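Local coordinates for dodecin (Thermus thermophilus, PDB 2UX9), which binds and sequesters FMN, FAD and other flavins as a dodecamer, probably as a storage protein, and also binds coenzyme A, at residues V41-G46 and Q57-V62. The protein carries 1 engineered substitution. Numbering follows the deposited sequence. Where two conformers were deposited one is given.
Sequences VKEIRG and QVVLEV. With FMN (flavin mononucleotide), chain H; FMN (flavin mononucleotide), chain B.
Val-59 meets two successive residues of the neighbouring strand, Lys-42 and Glu-43, and so illustrates how a beta bulge is built around one carbonyl. Its O accepts a short bond from Lys-42 N (2.8 Å) and a weak, longer one from Glu-43 N (3.3 Å), while Val-59 N returns a bond to Glu-43 O. The isopropyl group spans both partners: CG1, anti to the backbone N (chi1 -178°), lies by Lys-42 CB, and CG2 packs alongside Glu-43 CB at 3.8 Å, the two side chains running side by side off the same face.

This classic bulge shifts the register by one residue within the hairpin of strands 36-49 and 52-65, which with strand 4-14 forms the antiparallel sheet of the dodecin fold. Val-58 and Leu-60 turn to the face covered by helix 18-32, and Val-58 CG1 touches Val-41 CG1 there.

Val-59, Glu-43, Arg-45 and Gln-57 share the other face, where the hairpin becomes a flavin site. The Gln-57 amide reads the pyrimidine edge of one FMN with two nearly straight bonds, OE1 accepting from N3-H (2.8 Å) and NE2 donating to O2 (2.9 Å). Across the hydrogen-bonded pair, Arg-45 bends at chi3 (70°) to bring NE to O4 of the same flavin at 2.7 Å and NH2 to N5. Its NH1 makes a salt bridge to Glu-43, the hydrogen bond lying near the guanidinium plane and meeting the syn lone pair of OE1 (3.0 Å); with the flavin bonds, this second-shell contact would help to fix the rotation of the group. The second FMN, probably held by Arg-45 and Gln-57 of another subunit, sets its methyl C7M against Arg-45 CD and Val-59 CG2.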
# COMPACT_ATOMS: atom_id res chain seq x y z
N VAL C 41 -6.62 11.19 9.02
CA VAL C 41 -5.30 11.72 8.71
C VAL C 41 -4.65 10.85 7.62
O VAL C 41 -4.52 9.63 7.77
CB VAL C 41 -4.40 11.78 9.94
CG1 VAL C 41 -2.99 12.20 9.57
CG2 VAL C 41 -5.01 12.74 10.97
N LYS C 42 -4.25 11.48 6.53
CA LYS C 42 -3.60 10.77 5.42
C LYS C 42 -2.08 10.84 5.51
O LYS C 42 -1.40 9.85 5.22
CB LYS C 42 -4.04 11.37 4.09
CG LYS C 42 -5.52 11.16 3.80
CD LYS C 42 -5.93 9.69 3.69
CE LYS C 42 -5.26 9.00 2.51
NZ LYS C 42 -5.83 7.65 2.22
N GLU C 43 -1.56 12.01 5.87
CA GLU C 43 -0.13 12.25 5.97
C GLU C 43 0.17 13.27 7.04
O GLU C 43 -0.61 14.18 7.24
CB GLU C 43 0.42 12.91 4.70
CG GLU C 43 0.10 12.29 3.41
CD GLU C 43 0.93 12.90 2.33
OE1 GLU C 43 2.16 12.94 2.50
OE2 GLU C 43 0.33 13.35 1.34
N ILE C 44 1.34 13.16 7.66
CA ILE C 44 1.92 14.22 8.48
C ILE C 44 3.26 14.60 7.86
O ILE C 44 4.11 13.75 7.67
CB ILE C 44 2.11 13.77 9.95
CG1 ILE C 44 0.76 13.41 10.58
CG2 ILE C 44 2.82 14.86 10.76
CD1 ILE C 44 0.91 12.64 11.90
N ARG C 45 3.41 15.87 7.54
CA ARG C 45 4.59 16.41 6.89
C ARG C 45 4.91 17.73 7.58
O ARG C 45 4.20 18.16 8.49
CB ARG C 45 4.33 16.69 5.40
CG ARG C 45 3.73 15.56 4.58
CD ARG C 45 3.32 16.03 3.19
NE ARG C 45 4.48 16.33 2.35
CZ ARG C 45 5.17 15.42 1.66
NH1 ARG C 45 4.81 14.15 1.65
NH2 ARG C 45 6.22 15.80 0.94
N GLY C 46 5.97 18.40 7.16
CA GLY C 46 6.21 19.74 7.66
C GLY C 46 7.43 20.37 7.07
O GLY C 46 8.19 19.75 6.32
N GLN C 57 2.28 20.14 9.10
CA GLN C 57 1.30 20.10 8.02
C GLN C 57 0.59 18.75 8.05
O GLN C 57 1.23 17.72 7.85
CB GLN C 57 2.00 20.30 6.67
CG GLN C 57 2.74 21.64 6.56
CD GLN C 57 3.64 21.72 5.35
OE1 GLN C 57 4.10 20.70 4.85
NE2 GLN C 57 3.90 22.95 4.86
N VAL C 58 -0.70 18.75 8.35
CA VAL C 58 -1.43 17.50 8.48
C VAL C 58 -2.43 17.43 7.34
O VAL C 58 -3.30 18.29 7.21
CB VAL C 58 -2.12 17.40 9.83
CG1 VAL C 58 -2.90 16.10 9.92
CG2 VAL C 58 -1.09 17.49 10.94
N VAL C 59 -2.26 16.42 6.49
CA VAL C 59 -3.12 16.21 5.34
C VAL C 59 -4.24 15.31 5.82
O VAL C 59 -3.98 14.23 6.32
CB VAL C 59 -2.37 15.52 4.20
CG1 VAL C 59 -3.29 15.33 2.97
CG2 VAL C 59 -1.09 16.29 3.84
N LEU C 60 -5.48 15.77 5.69
CA LEU C 60 -6.59 14.97 6.17
C LEU C 60 -7.78 15.00 5.24
O LEU C 60 -7.99 15.97 4.50
CB LEU C 60 -6.98 15.35 7.60
CG LEU C 60 -7.52 16.75 7.86
CD1 LEU C 60 -7.97 16.92 9.32
CD2 LEU C 60 -6.52 17.83 7.51
N GLU C 61 -8.53 13.91 5.24
CA GLU C 61 -9.83 13.83 4.60
C GLU C 61 -10.89 14.20 5.61
O GLU C 61 -10.82 13.75 6.76
CB GLU C 61 -10.09 12.40 4.12
CG GLU C 61 -9.13 11.90 3.05
CD GLU C 61 -9.49 12.38 1.66
OE1 GLU C 61 -8.71 12.11 0.73
OE2 GLU C 61 -10.56 13.00 1.49
N VAL C 62 -11.86 15.00 5.20
CA VAL C 62 -12.94 15.40 6.07
C VAL C 62 -14.24 14.94 5.41
O VAL C 62 -14.50 15.26 4.25
CB VAL C 62 -12.92 16.92 6.27
CG1 VAL C 62 -14.05 17.34 7.12
CG2 VAL C 62 -11.57 17.36 6.89
N1 FMN H . 7.38 22.09 1.40
C2 FMN H . 6.41 22.05 2.35
O2 FMN H . 6.06 23.10 2.87
N3 FMN H . 5.80 20.86 2.69
C4 FMN H . 6.17 19.68 2.08
O4 FMN H . 5.92 18.63 2.67
C4A FMN H . 7.16 19.72 1.10
N5 FMN H . 7.52 18.57 0.44
C5A FMN H . 8.49 18.60 -0.53
C6 FMN H . 8.84 17.42 -1.17
C7 FMN H . 9.83 17.41 -2.15
C7M FMN H . 10.05 16.17 -2.96
C8 FMN H . 10.47 18.61 -2.48
C8M FMN H . 11.61 18.65 -3.46
C9 FMN H . 10.11 19.80 -1.84
C9A FMN H . 9.12 19.80 -0.86
N10 FMN H . 8.76 20.97 -0.20
C10 FMN H . 7.76 20.93 0.76
C1' FMN H . 9.47 22.28 -0.44
C2' FMN H . 10.85 22.30 0.22
O2' FMN H . 10.70 22.26 1.63
C3' FMN H . 11.67 23.55 -0.14
O3' FMN H . 11.00 24.71 0.30
C4' FMN H . 11.95 23.65 -1.63
O4' FMN H . 12.37 22.40 -2.13
C5' FMN H . 13.03 24.69 -1.91
O5' FMN H . 14.18 24.31 -1.19
P FMN H . 15.56 25.10 -1.37
O1P FMN H . 16.52 24.53 -0.34
O2P FMN H . 16.11 24.90 -2.76
O3P FMN H . 15.33 26.58 -1.11
N1 FMN B . 6.70 22.22 -2.37
C2 FMN B . 7.46 21.59 -3.30
O2 FMN B . 8.34 22.23 -3.86
N3 FMN B . 7.26 20.26 -3.59
C4 FMN B . 6.29 19.54 -2.93
O4 FMN B . 5.88 18.51 -3.47
C4A FMN B . 5.52 20.18 -1.97
N5 FMN B . 4.57 19.47 -1.27
C5A FMN B . 3.80 20.10 -0.31
C6 FMN B . 2.84 19.36 0.37
C7 FMN B . 2.05 19.97 1.34
C7M FMN B . 1.17 19.11 2.20
C8 FMN B . 2.22 21.33 1.61
C8M FMN B . 1.33 22.05 2.57
C9 FMN B . 3.19 22.06 0.93
C9A FMN B . 3.98 21.45 -0.04
N10 FMN B . 4.95 22.17 -0.74
C10 FMN B . 5.73 21.52 -1.69
C1' FMN B . 5.13 23.66 -0.56
C2' FMN B . 4.01 24.45 -1.24
O2' FMN B . 4.08 24.27 -2.64
C3' FMN B . 4.06 25.94 -0.94
O3' FMN B . 5.27 26.49 -1.41
C4' FMN B . 3.91 26.25 0.54
O4' FMN B . 2.85 25.50 1.09
C5' FMN B . 3.63 27.74 0.77
O5' FMN B . 2.46 28.06 0.05
P FMN B . 1.79 29.51 0.18
O1P FMN B . 0.67 29.56 -0.84
O2P FMN B . 1.24 29.72 1.57
O3P FMN B . 2.83 30.57 -0.13